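Local atomic coordinates of Apc35852 (Geobacillus stearothermophilus, PDB entry 1U9C), a protein that is of unknown function but belongs to the DJ-1/PfpI family, which includes chaperones and cysteine proteases, and carries a cysteine found oxidised to the sulfinic acid. Residues Asp104-Glu109 with Gly131-Val136; Pro145-Lys150 with Ser175-Arg180; Lys150-Phe155 with Arg180-Val185; Trp190-Val195 with Pro206-Ser211. All coordinates share one frame; numbering follows the deposited sequence.

Contact 1 (Asp104-Glu109 with Gly131-Val136); sequences DFPDNE and GPSGLV
A chi1 of -79° sets CG of Phe105 opposite its own carbonyl carbon and beside its backbone N, which turns the ring edge toward residues 131-134. Ser133, with chi1 at 63°, tucks OG between its own backbone N and carbonyl carbon, 3.6 Å from Phe105 CB. That hydroxyl bonds to the carbonyl O of His130, so its meeting with the benzyl group is van der Waals contact. Gly131 O comes to the ring at its edge, in plane, 3.9 Å from Phe105 CD2. Gly134, having no side chain, lets its CA come within 3.8 Å of Phe105 CB. In the DJ-1/PfpI fold the segment 131-136 follows Cys129, seen here as the sulfinic acid and, by analogy with the family, probably at the nucleophile elbow; the loop between helices 101-104 and 109-120 packs against this segment. Phe105 to Asn108 form a type I beta turn, at whose second position Pro106 CA makes a bent C-H...O contact of 3.4 Å with Ser133 O. Two waters complete the buried join: one links Phe105 O to Gly134 O, and the other lies 2.7 Å from Pro106 O and 2.9 Å from Gly134 O. Pro106 O also receives the side-chain amides of Gln112 and Asn137.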
loop_
_atom_site.group_PDB
_atom_site.type_symbol
_atom_site.label_atom_id
_atom_site.label_comp_id
_atom_site.label_asym_id
_atom_site.label_seq_id
_atom_site.Cartn_x
_atom_site.Cartn_y
_atom_site.Cartn_z
ATOM N N ASP A 104 -4.195 5.744 9.747
ATOM C CA ASP A 104 -2.824 5.814 10.278
ATOM C C ASP A 104 -1.742 6.016 9.196
ATOM O O ASP A 104 -0.592 6.189 9.598
ATOM C CB ASP A 104 -2.438 4.635 11.215
ATOM C CG ASP A 104 -2.413 3.264 10.580
ATOM O OD1 ASP A 104 -2.793 3.109 9.407
ATOM O OD2 ASP A 104 -1.910 2.316 11.279
ATOM N N PHE A 105 -2.061 6.029 7.907
ATOM C CA PHE A 105 -1.053 6.361 6.894
ATOM C C PHE A 105 -0.962 7.843 6.491
ATOM O O PHE A 105 0.148 8.329 6.396
ATOM C CB PHE A 105 -1.266 5.559 5.578
ATOM C CG PHE A 105 -0.781 4.136 5.583
ATOM C CD1 PHE A 105 -0.344 3.472 6.709
ATOM C CD2 PHE A 105 -0.686 3.457 4.360
ATOM C CE1 PHE A 105 0.158 2.186 6.650
ATOM C CE2 PHE A 105 -0.214 2.183 4.309
ATOM C CZ PHE A 105 0.212 1.542 5.416
ATOM N N PRO A 106 -2.055 8.545 6.171
ATOM C CA PRO A 106 -1.890 9.825 5.500
ATOM C C PRO A 106 -1.134 10.869 6.262
ATOM O O PRO A 106 -0.503 11.748 5.632
ATOM C CB PRO A 106 -3.312 10.241 5.171
ATOM C CG PRO A 106 -4.160 9.542 6.115
ATOM C CD PRO A 106 -3.487 8.210 6.358
ATOM N N ASP A 107 -1.274 10.901 7.594
ATOM C CA ASP A 107 -0.673 11.932 8.414
ATOM C C ASP A 107 0.519 11.427 9.215
ATOM O O ASP A 107 1.027 12.115 10.079
ATOM C CB ASP A 107 -1.733 12.502 9.342
ATOM C CG ASP A 107 -2.835 13.182 8.579
ATOM O OD1 ASP A 107 -2.558 13.948 7.630
ATOM O OD2 ASP A 107 -4.022 13.041 8.924
ATOM N N ASN A 108 1.020 10.242 8.890
ATOM C CA ASN A 108 2.169 9.707 9.627
ATOM C C ASN A 108 3.456 10.322 9.101
ATOM O O ASN A 108 3.801 10.131 7.936
ATOM C CB ASN A 108 2.218 8.206 9.517
ATOM C CG ASN A 108 3.310 7.632 10.324
ATOM O OD1 ASN A 108 4.447 7.696 9.893
ATOM N ND2 ASN A 108 3.039 7.231 11.571
ATOM N N GLU A 109 4.123 11.085 9.946
ATOM C CA GLU A 109 5.310 11.775 9.476
ATOM C C GLU A 109 6.457 10.869 9.068
ATOM O O GLU A 109 7.220 11.233 8.170
ATOM C CB GLU A 109 5.809 12.783 10.513
ATOM C CG GLU A 109 6.283 12.169 11.836
ATOM C CD GLU A 109 7.765 11.820 11.851
ATOM O OE1 GLU A 109 8.539 12.451 11.088
ATOM O OE2 GLU A 109 8.151 10.895 12.612
ATOM N N GLY A 131 -4.078 1.532 0.251
ATOM C CA GLY A 131 -2.669 1.846 0.442
ATOM C C GLY A 131 -2.175 3.177 -0.089
ATOM O O GLY A 131 -1.321 3.782 0.556
ATOM N N PRO A 132 -2.696 3.665 -1.241
ATOM C CA PRO A 132 -2.327 4.999 -1.732
ATOM C C PRO A 132 -2.629 6.132 -0.767
ATOM O O PRO A 132 -2.197 7.233 -1.010
ATOM C CB PRO A 132 -3.115 5.151 -3.037
ATOM C CG PRO A 132 -3.175 3.690 -3.536
ATOM C CD PRO A 132 -3.455 2.914 -2.254
ATOM N N SER A 133 -3.413 5.876 0.289
ATOM C CA SER A 133 -3.577 6.868 1.377
ATOM C C SER A 133 -2.242 7.391 1.916
ATOM O O SER A 133 -2.131 8.537 2.334
ATOM C CB SER A 133 -4.459 6.314 2.511
ATOM O OG SER A 133 -3.883 5.208 3.108
ATOM N N GLY A 134 -1.210 6.540 1.892
ATOM C CA GLY A 134 0.119 6.938 2.366
ATOM C C GLY A 134 0.697 8.039 1.488
ATOM O O GLY A 134 1.542 8.785 1.935
ATOM N N LEU A 135 0.207 8.145 0.253
ATOM C CA LEU A 135 0.731 9.142 -0.700
ATOM C C LEU A 135 0.036 10.500 -0.628
ATOM O O LEU A 135 0.517 11.475 -1.244
ATOM C CB LEU A 135 0.568 8.618 -2.112
ATOM C CG LEU A 135 1.504 7.485 -2.485
ATOM C CD1 LEU A 135 0.958 6.687 -3.670
ATOM C CD2 LEU A 135 2.897 8.106 -2.817
ATOM N N VAL A 136 -1.097 10.605 0.071
ATOM C CA VAL A 136 -1.955 11.791 -0.106
ATOM C C VAL A 136 -1.238 13.089 0.290
ATOM O O VAL A 136 -1.423 14.128 -0.374
ATOM C CB VAL A 136 -3.314 11.588 0.633
ATOM C CG1 VAL A 136 -4.016 12.890 0.923
ATOM C CG2 VAL A 136 -4.172 10.656 -0.232
HETATM O O HOH W 1 2.349 8.997 4.577
HETATM O O HOH W 2 0.635 11.191 3.211
#

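Contact 2 (Pro145-Lys150 with Ser175-Arg180)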
loop_
_atom_site.group_PDB
_atom_site.type_symbol
_atom_site.label_atom_id
_atom_site.label_comp_id
_atom_site.label_asym_id
_atom_site.label_seq_id
_atom_site.Cartn_x
_atom_site.Cartn_y
_atom_site.Cartn_z
ATOM N N PRO A 145 3.644 17.413 -4.622
ATOM C CA PRO A 145 3.083 16.096 -4.308
ATOM C C PRO A 145 3.676 15.009 -5.187
ATOM O O PRO A 145 3.822 15.191 -6.415
ATOM C CB PRO A 145 1.599 16.255 -4.621
ATOM C CG PRO A 145 1.338 17.633 -4.352
ATOM C CD PRO A 145 2.568 18.358 -4.963
ATOM N N ILE A 146 4.040 13.888 -4.570
ATOM C CA ILE A 146 4.568 12.757 -5.328
ATOM C C ILE A 146 3.628 12.320 -6.467
ATOM O O ILE A 146 4.113 11.965 -7.545
ATOM C CB ILE A 146 4.913 11.567 -4.398
ATOM C CG1 ILE A 146 6.097 11.931 -3.476
ATOM C CG2 ILE A 146 5.196 10.339 -5.232
ATOM C CD1 ILE A 146 6.278 11.055 -2.291
ATOM N N VAL A 147 2.310 12.359 -6.244
ATOM C CA VAL A 147 1.343 11.950 -7.284
ATOM C C VAL A 147 0.990 12.997 -8.344
ATOM O O VAL A 147 0.204 12.713 -9.249
ATOM C CB VAL A 147 0.026 11.427 -6.682
ATOM C CG1 VAL A 147 0.324 10.299 -5.739
ATOM C CG2 VAL A 147 -0.750 12.517 -5.942
ATOM N N LYS A 148 1.499 14.212 -8.202
ATOM C CA LYS A 148 1.175 15.259 -9.156
ATOM C C LYS A 148 1.603 14.917 -10.573
ATOM O O LYS A 148 2.774 14.648 -10.822
ATOM C CB LYS A 148 1.777 16.609 -8.713
ATOM C CG LYS A 148 1.641 17.730 -9.727
ATOM C CD LYS A 148 1.953 19.096 -9.132
ATOM C CE LYS A 148 1.857 20.215 -10.191
ATOM N NZ LYS A 148 1.739 21.595 -9.619
ATOM N N GLY A 149 0.640 14.929 -11.500
ATOM C CA GLY A 149 0.905 14.628 -12.913
ATOM C C GLY A 149 1.120 13.163 -13.230
ATOM O O GLY A 149 1.458 12.802 -14.356
ATOM N N LYS A 150 0.898 12.321 -12.235
ATOM C CA LYS A 150 1.121 10.883 -12.393
ATOM C C LYS A 150 -0.191 10.125 -12.580
ATOM O O LYS A 150 -1.207 10.502 -11.984
ATOM C CB LYS A 150 1.815 10.318 -11.155
ATOM C CG LYS A 150 3.197 10.884 -10.849
ATOM C CD LYS A 150 4.197 10.575 -11.940
ATOM C CE LYS A 150 4.663 9.126 -11.873
ATOM N NZ LYS A 150 5.775 8.971 -10.899
ATOM N N SER A 175 -10.845 10.916 -4.725
ATOM C CA SER A 175 -11.098 12.342 -4.811
ATOM C C SER A 175 -9.890 13.143 -4.386
ATOM O O SER A 175 -9.522 14.144 -5.005
ATOM C CB SER A 175 -12.260 12.696 -3.881
ATOM O OG SER A 175 -13.461 12.228 -4.462
ATOM N N THR A 176 -9.276 12.684 -3.301
ATOM C CA THR A 176 -8.159 13.406 -2.739
ATOM C C THR A 176 -6.906 13.285 -3.614
ATOM O O THR A 176 -6.147 14.247 -3.805
ATOM C CB THR A 176 -7.991 13.028 -1.240
ATOM O OG1 THR A 176 -9.201 13.383 -0.551
ATOM C CG2 THR A 176 -6.966 13.900 -0.542
ATOM N N LEU A 177 -6.665 12.082 -4.148
ATOM C CA LEU A 177 -5.555 11.914 -5.071
ATOM C C LEU A 177 -5.693 12.802 -6.302
ATOM O O LEU A 177 -4.730 13.422 -6.749
ATOM C CB LEU A 177 -5.447 10.461 -5.532
ATOM C CG LEU A 177 -4.973 9.467 -4.502
ATOM C CD1 LEU A 177 -5.277 8.069 -4.986
ATOM C CD2 LEU A 177 -3.513 9.680 -4.155
ATOM N N ARG A 178 -6.894 12.885 -6.854
ATOM C CA ARG A 178 -7.120 13.822 -7.958
ATOM C C ARG A 178 -6.919 15.293 -7.555
ATOM O O ARG A 178 -6.285 16.060 -8.262
ATOM C CB ARG A 178 -8.489 13.607 -8.582
ATOM C CG ARG A 178 -8.781 14.569 -9.678
ATOM C CD ARG A 178 -10.175 14.445 -10.266
ATOM N NE ARG A 178 -10.468 13.058 -10.626
ATOM C CZ ARG A 178 -11.195 12.216 -9.906
ATOM N NH1 ARG A 178 -11.383 10.994 -10.355
ATOM N NH2 ARG A 178 -11.748 12.584 -8.744
ATOM N N LEU A 179 -7.417 15.654 -6.389
ATOM C CA LEU A 179 -7.237 16.984 -5.850
ATOM C C LEU A 179 -5.765 17.334 -5.672
ATOM O O LEU A 179 -5.390 18.493 -5.871
ATOM C CB LEU A 179 -7.984 17.085 -4.507
ATOM C CG LEU A 179 -8.179 18.412 -3.819
ATOM C CD1 LEU A 179 -8.868 19.350 -4.766
ATOM C CD2 LEU A 179 -9.017 18.223 -2.543
ATOM N N ARG A 180 -4.950 16.336 -5.303
ATOM C CA ARG A 180 -3.500 16.516 -5.151
ATOM C C ARG A 180 -2.757 16.564 -6.518
ATOM O O ARG A 180 -1.539 16.768 -6.585
ATOM C CB ARG A 180 -2.908 15.410 -4.236
ATOM C CG ARG A 180 -3.450 15.420 -2.780
ATOM C CD ARG A 180 -2.811 16.475 -1.862
ATOM N NE ARG A 180 -3.261 16.337 -0.471
ATOM C CZ ARG A 180 -4.360 16.849 0.052
ATOM N NH1 ARG A 180 -5.172 17.638 -0.653
ATOM N NH2 ARG A 180 -4.647 16.600 1.330
#
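Val147 faces the last turn of helix 173-179 from two overlapping beta turns, a type I turn over Pro145-Lys148 and a type II turn over Val147-Lys150, which lead into strand 151-152 of this DJ-1/PfpI fold. The buried half of the contact rests on its two methyls, enclosed together with Leu177. CG1, lying beside the backbone N (chi1 -56°), reaches Leu177 CD2 at 4.2 Å, the two side chains crossing at about a right angle. CG2 points at the helix end, 4.0 Å from Arg180 CB. No hydrogen bond joins the two segments directly; they meet through van der Waals contact. Nearer the surface, the turns gather round a single carbonyl: Pro145 lays CB and CG each 3.7 Å from Arg180 O, and Lys148 adds CB at 3.9 Å from the same oxygen before its extended chain runs off into solvent. Arg180 also leads away from the turns. Its chain bends at chi2 (-79°), carrying the guanidinium toward Val136 and Asn137, where NH2 bonds to Asn137 OD1 and NE makes a weak hydrogen bond to Val136 O. From the helix, Thr176 CG2 sits over the centre of that guanidinium, 3.9 Å above its plane.

Contact 3 (Lys150-Phe155 with Arg180-Val185); sequences KTVTSF and RGANFV
Asn183 is held through both its backbone N and O by the strand beside it: its N donates to Lys150 O (2.9 Å) and its O accepts from Val152 N (3.1 Å), each donor tilted 33-34° from the carbonyl plane. Val185 N then donates to Val152 O, almost straight down the carbonyl. A side chain continues the series, for Thr153 places OG1 anti to its backbone N (chi1 -166°) and donates in the carbonyl plane to Val185 O at 2.7 Å. Weaker C-H...O contacts run from Thr151 CA to Asn183 O and from Phe184 CA to Val152 O. Apolar contacts divide between the faces. On one, Thr151 CG2 touches Val185 CG1 (3.7 Å); on the other, Val152 CG2 packs on Ala182 CB (3.7 Å) and Phe184 CD1. The Phe184 ring takes Val152 O over one face and, at its edge, Ser154 OG, which lies 3.3 Å from CE1 and donates its proton to Phe155 O. One water joins Thr151 OG1 to Asn183 ND2 at the exposed end. Gly181, at positive phi, closes the preceding helix with a Schellman motif and turns the chain into strand 183-184. Two parallel neighbours joined through helices 157-163 and 173-179 make up a beta-alpha-beta crossover.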
loop_
_atom_site.group_PDB
_atom_site.type_symbol
_atom_site.label_atom_id
_atom_site.label_comp_id
_atom_site.label_asym_id
_atom_site.label_seq_id
_atom_site.Cartn_x
_atom_site.Cartn_y
_atom_site.Cartn_z
ATOM N N LYS A 150 0.898 12.321 -12.235
ATOM C CA LYS A 150 1.121 10.883 -12.393
ATOM C C LYS A 150 -0.191 10.125 -12.580
ATOM O O LYS A 150 -1.207 10.502 -11.984
ATOM C CB LYS A 150 1.815 10.318 -11.155
ATOM C CG LYS A 150 3.197 10.884 -10.849
ATOM C CD LYS A 150 4.197 10.575 -11.940
ATOM C CE LYS A 150 4.663 9.126 -11.873
ATOM N NZ LYS A 150 5.775 8.971 -10.899
ATOM N N THR A 151 -0.154 9.055 -13.368
ATOM C CA THR A 151 -1.287 8.178 -13.596
ATOM C C THR A 151 -1.354 7.212 -12.406
ATOM O O THR A 151 -0.411 6.469 -12.165
ATOM C CB THR A 151 -1.126 7.379 -14.888
ATOM O OG1 THR A 151 -1.126 8.284 -16.008
ATOM C CG2 THR A 151 -2.343 6.468 -15.126
ATOM N N VAL A 152 -2.475 7.198 -11.703
ATOM C CA VAL A 152 -2.649 6.344 -10.538
ATOM C C VAL A 152 -4.040 5.795 -10.461
ATOM O O VAL A 152 -4.993 6.368 -11.050
ATOM C CB VAL A 152 -2.374 7.054 -9.242
ATOM C CG1 VAL A 152 -1.054 7.730 -9.234
ATOM C CG2 VAL A 152 -3.496 8.027 -8.866
ATOM N N THR A 153 -4.161 4.730 -9.683
ATOM C CA THR A 153 -5.441 4.200 -9.272
ATOM C C THR A 153 -5.474 3.972 -7.784
ATOM O O THR A 153 -4.450 4.059 -7.105
ATOM C CB THR A 153 -5.779 2.944 -10.079
ATOM O OG1 THR A 153 -7.155 2.589 -9.928
ATOM C CG2 THR A 153 -4.995 1.717 -9.664
ATOM N N SER A 154 -6.666 3.672 -7.279
ATOM C CA SER A 154 -6.881 3.341 -5.872
ATOM C C SER A 154 -8.266 2.790 -5.754
ATOM O O SER A 154 -9.035 2.831 -6.700
ATOM C CB SER A 154 -6.750 4.531 -4.926
ATOM O OG SER A 154 -7.832 5.478 -5.050
ATOM N N PHE A 155 -8.650 2.437 -4.528
ATOM C CA PHE A 155 -10.032 2.136 -4.221
ATOM C C PHE A 155 -10.846 3.343 -4.646
ATOM O O PHE A 155 -10.520 4.471 -4.334
ATOM C CB PHE A 155 -10.191 1.953 -2.737
ATOM C CG PHE A 155 -11.366 1.135 -2.339
ATOM C CD1 PHE A 155 -11.377 -0.212 -2.540
ATOM C CD2 PHE A 155 -12.413 1.714 -1.659
ATOM C CE1 PHE A 155 -12.428 -0.964 -2.096
ATOM C CE2 PHE A 155 -13.463 0.953 -1.210
ATOM C CZ PHE A 155 -13.458 -0.372 -1.417
ATOM N N ARG A 180 -4.950 16.336 -5.303
ATOM C CA ARG A 180 -3.500 16.516 -5.151
ATOM C C ARG A 180 -2.757 16.564 -6.518
ATOM O O ARG A 180 -1.539 16.768 -6.585
ATOM C CB ARG A 180 -2.908 15.410 -4.236
ATOM C CG ARG A 180 -3.450 15.420 -2.780
ATOM C CD ARG A 180 -2.811 16.475 -1.862
ATOM N NE ARG A 180 -3.261 16.337 -0.471
ATOM C CZ ARG A 180 -4.360 16.849 0.052
ATOM N NH1 ARG A 180 -5.172 17.638 -0.653
ATOM N NH2 ARG A 180 -4.647 16.600 1.330
ATOM N N GLY A 181 -3.473 16.360 -7.622
ATOM C CA GLY A 181 -2.894 16.530 -8.960
ATOM C C GLY A 181 -2.685 15.255 -9.748
ATOM O O GLY A 181 -2.094 15.289 -10.811
ATOM N N ALA A 182 -3.134 14.120 -9.215
ATOM C CA ALA A 182 -3.026 12.854 -9.939
ATOM C C ALA A 182 -4.031 12.758 -11.082
ATOM O O ALA A 182 -5.128 13.341 -11.026
ATOM C CB ALA A 182 -3.214 11.690 -8.982
ATOM N N ASN A 183 -3.612 12.058 -12.132
ATOM C CA ASN A 183 -4.491 11.670 -13.234
ATOM C C ASN A 183 -5.003 10.293 -12.911
ATOM O O ASN A 183 -4.280 9.300 -13.063
ATOM C CB ASN A 183 -3.735 11.673 -14.561
ATOM C CG ASN A 183 -3.300 13.045 -14.938
ATOM O OD1 ASN A 183 -4.070 13.995 -14.825
ATOM N ND2 ASN A 183 -2.049 13.179 -15.367
ATOM N N PHE A 184 -6.232 10.242 -12.430
ATOM C CA PHE A 184 -6.797 9.039 -11.874
ATOM C C PHE A 184 -7.398 8.201 -12.981
ATOM O O PHE A 184 -8.013 8.724 -13.920
ATOM C CB PHE A 184 -7.863 9.384 -10.830
ATOM C CG PHE A 184 -8.282 8.216 -9.992
ATOM C CD1 PHE A 184 -7.600 7.886 -8.829
ATOM C CD2 PHE A 184 -9.301 7.390 -10.413
ATOM C CE1 PHE A 184 -7.985 6.781 -8.071
ATOM C CE2 PHE A 184 -9.664 6.289 -9.680
ATOM C CZ PHE A 184 -9.007 5.984 -8.504
ATOM N N VAL A 185 -7.230 6.896 -12.845
ATOM C CA VAL A 185 -7.766 5.947 -13.785
ATOM C C VAL A 185 -8.171 4.697 -13.005
ATOM O O VAL A 185 -7.689 4.439 -11.878
ATOM C CB VAL A 185 -6.734 5.666 -14.895
ATOM C CG1 VAL A 185 -5.580 4.848 -14.364
ATOM C CG2 VAL A 185 -7.395 5.056 -16.131
HETATM O O HOH W 3 -0.541 10.919 -16.361
#

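Contact 4 (Trp190-Val195 with Pro206-Ser211)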
loop_
_atom_site.group_PDB
_atom_site.type_symbol
_atom_site.label_atom_id
_atom_site.label_comp_id
_atom_site.label_asym_id
_atom_site.label_seq_id
_atom_site.Cartn_x
_atom_site.Cartn_y
_atom_site.Cartn_z
ATOM N N TRP A 190 -14.252 -3.806 -8.375
ATOM C CA TRP A 190 -13.888 -5.176 -7.990
ATOM C C TRP A 190 -13.236 -6.029 -9.062
ATOM O O TRP A 190 -13.269 -7.246 -8.950
ATOM C CB TRP A 190 -15.113 -5.933 -7.425
ATOM C CG TRP A 190 -15.954 -5.140 -6.534
ATOM C CD1 TRP A 190 -17.276 -4.813 -6.704
ATOM C CD2 TRP A 190 -15.546 -4.549 -5.301
ATOM N NE1 TRP A 190 -17.702 -4.049 -5.644
ATOM C CE2 TRP A 190 -16.663 -3.879 -4.767
ATOM C CE3 TRP A 190 -14.341 -4.522 -4.585
ATOM C CZ2 TRP A 190 -16.606 -3.181 -3.562
ATOM C CZ3 TRP A 190 -14.296 -3.842 -3.400
ATOM C CH2 TRP A 190 -15.429 -3.184 -2.890
ATOM N N THR A 191 -12.666 -5.412 -10.098
ATOM C CA THR A 191 -11.864 -6.129 -11.069
ATOM C C THR A 191 -10.380 -5.810 -10.919
ATOM O O THR A 191 -10.018 -4.761 -10.381
ATOM C CB THR A 191 -12.280 -5.761 -12.521
ATOM O OG1 THR A 191 -12.040 -4.364 -12.776
ATOM C CG2 THR A 191 -13.772 -5.922 -12.726
ATOM N N ASP A 192 -9.539 -6.708 -11.418
ATOM C CA ASP A 192 -8.105 -6.543 -11.375
ATOM C C ASP A 192 -7.753 -5.405 -12.299
ATOM O O ASP A 192 -7.905 -5.497 -13.517
ATOM C CB ASP A 192 -7.395 -7.850 -11.769
ATOM C CG ASP A 192 -5.900 -7.691 -11.933
ATOM O OD1 ASP A 192 -5.346 -6.661 -11.487
ATOM O OD2 ASP A 192 -5.204 -8.529 -12.548
ATOM N N PHE A 193 -7.277 -4.338 -11.713
ATOM C CA PHE A 193 -6.787 -3.197 -12.419
ATOM C C PHE A 193 -5.583 -2.615 -11.688
ATOM O O PHE A 193 -5.676 -2.204 -10.518
ATOM C CB PHE A 193 -7.859 -2.108 -12.555
ATOM C CG PHE A 193 -7.381 -0.950 -13.370
ATOM C CD1 PHE A 193 -7.249 -1.072 -14.760
ATOM C CD2 PHE A 193 -6.999 0.220 -12.772
ATOM C CE1 PHE A 193 -6.766 -0.020 -15.498
ATOM C CE2 PHE A 193 -6.530 1.284 -13.527
ATOM C CZ PHE A 193 -6.405 1.159 -14.891
ATOM N N SER A 194 -4.447 -2.560 -12.365
ATOM C CA SER A 194 -3.304 -1.858 -11.825
ATOM C C SER A 194 -2.570 -1.080 -12.889
ATOM O O SER A 194 -2.725 -1.322 -14.106
ATOM C CB SER A 194 -2.317 -2.800 -11.140
ATOM O OG SER A 194 -1.887 -3.784 -12.069
ATOM N N VAL A 195 -1.793 -0.103 -12.444
ATOM C CA VAL A 195 -1.142 0.809 -13.371
ATOM C C VAL A 195 0.266 1.090 -12.985
ATOM O O VAL A 195 0.589 1.140 -11.828
ATOM C CB VAL A 195 -1.904 2.090 -13.530
ATOM C CG1 VAL A 195 -1.924 2.889 -12.275
ATOM C CG2 VAL A 195 -1.339 2.879 -14.704
ATOM N N PRO A 206 -8.591 -5.522 -3.856
ATOM C CA PRO A 206 -7.921 -6.763 -3.464
ATOM C C PRO A 206 -7.592 -7.634 -4.633
ATOM O O PRO A 206 -6.573 -8.279 -4.667
ATOM C CB PRO A 206 -8.933 -7.429 -2.502
ATOM C CG PRO A 206 -9.681 -6.343 -1.961
ATOM C CD PRO A 206 -9.808 -5.299 -3.065
ATOM N N GLN A 207 -8.463 -7.608 -5.624
ATOM C CA GLN A 207 -8.297 -8.374 -6.838
ATOM C C GLN A 207 -7.119 -7.918 -7.717
ATOM O O GLN A 207 -6.732 -8.621 -8.678
ATOM C CB GLN A 207 -9.594 -8.310 -7.684
ATOM C CG GLN A 207 -10.868 -8.884 -7.018
ATOM C CD GLN A 207 -11.507 -8.026 -5.923
ATOM O OE1 GLN A 207 -11.247 -6.838 -5.783
ATOM N NE2 GLN A 207 -12.434 -8.641 -5.169
ATOM N N SER A 208 -6.556 -6.754 -7.395
ATOM C CA SER A 208 -5.385 -6.208 -8.098
ATOM C C SER A 208 -4.050 -6.511 -7.409
ATOM O O SER A 208 -3.016 -6.000 -7.879
ATOM C CB SER A 208 -5.555 -4.701 -8.166
ATOM O OG SER A 208 -6.816 -4.358 -8.723
ATOM N N SER A 209 -4.055 -7.256 -6.306
ATOM C CA SER A 209 -2.838 -7.456 -5.495
ATOM C C SER A 209 -1.736 -8.115 -6.286
ATOM O O SER A 209 -0.589 -7.649 -6.302
ATOM C CB SER A 209 -3.151 -8.274 -4.260
ATOM O OG SER A 209 -4.103 -7.620 -3.421
ATOM N N ARG A 210 -2.049 -9.192 -6.986
ATOM C CA ARG A 210 -1.073 -9.894 -7.737
ATOM C C ARG A 210 -0.452 -9.087 -8.882
ATOM O O ARG A 210 0.770 -9.012 -9.027
ATOM C CB ARG A 210 -1.594 -11.219 -8.262
ATOM C CG ARG A 210 -0.527 -12.052 -8.869
ATOM C CD ARG A 210 -0.999 -13.483 -9.243
ATOM N NE ARG A 210 -1.484 -14.130 -8.025
ATOM C CZ ARG A 210 -0.751 -14.840 -7.162
ATOM N NH1 ARG A 210 0.541 -15.112 -7.401
ATOM N NH2 ARG A 210 -1.345 -15.340 -6.087
ATOM N N SER A 211 -1.289 -8.398 -9.651
ATOM C CA SER A 211 -0.814 -7.657 -10.803
ATOM C C SER A 211 0.037 -6.488 -10.379
ATOM O O SER A 211 1.022 -6.159 -11.024
ATOM C CB SER A 211 -1.942 -7.176 -11.741
ATOM O OG SER A 211 -2.815 -6.240 -11.155
#
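Ser211 OG is held by two hydrogen bonds: it donates to Asp192 OD1 at 2.6 Å, on the syn lone pair of the carboxylate, and accepts from Ser194 OG at 2.8 Å. Asp192 extends to it with CG anti to the backbone N (chi1 172°), and its CB passes 3.3 Å from Gln207 O. One residue on, Phe193 N donates to Ser208 OG at 3.0 Å, nearly straight at 169°. Gln207 lies along the exposed end with CG 3.5 Å from Trp190 O.

A second shell fixes these groups. Asn205 OD1 bonds to Ser208 OG while its ND2 holds Thr191 O, tying both segments to one amide. Lys215 NZ bonds to Ser194 OG, so the relay from lysine through two serines to Asp192 is continuous; the lysine at the far end of this relay would probably help to stabilise the carboxylate. Pro206 O takes both N and OG of Ser209 from the same face of its plane, shaping the first turn. Trp190 is set by Glu159 and Glu162, which bond to its N and NE1.

The contact bridges the ends of a hairpin, edge strand 194-197 and antiparallel strand 200-203, where the chain enters helix 209-221; Pro206 rests on helix 28-40, and Phe193 points to Thr153 and Val185 beside strands 151-152 and 183-184.

Overall arrangement
Contacts 2 and 3 lie side by side, their centres about 6 Å apart, sharing Lys150 and Arg180. Their segments alternate along the chain, so the turn before strand 151-152 meets the end of helix 173-179 just where the strands pair. Contact 1 closes earlier in the chain, its centre about 13 Å from that of contact 2; Val136 and Leu135 touch Thr176 and Val147, and Pro132 packs on Thr153 and Ser154 of contact 3. Contact 4, last in order, lies about 20 Å from contact 1, across the chain's centre, but meets contact 3 through Phe155 on Trp190 and Thr153 on Phe193. The small two-stranded sheet thus connects residues following Cys129 to the edge of the main seven-stranded sheet.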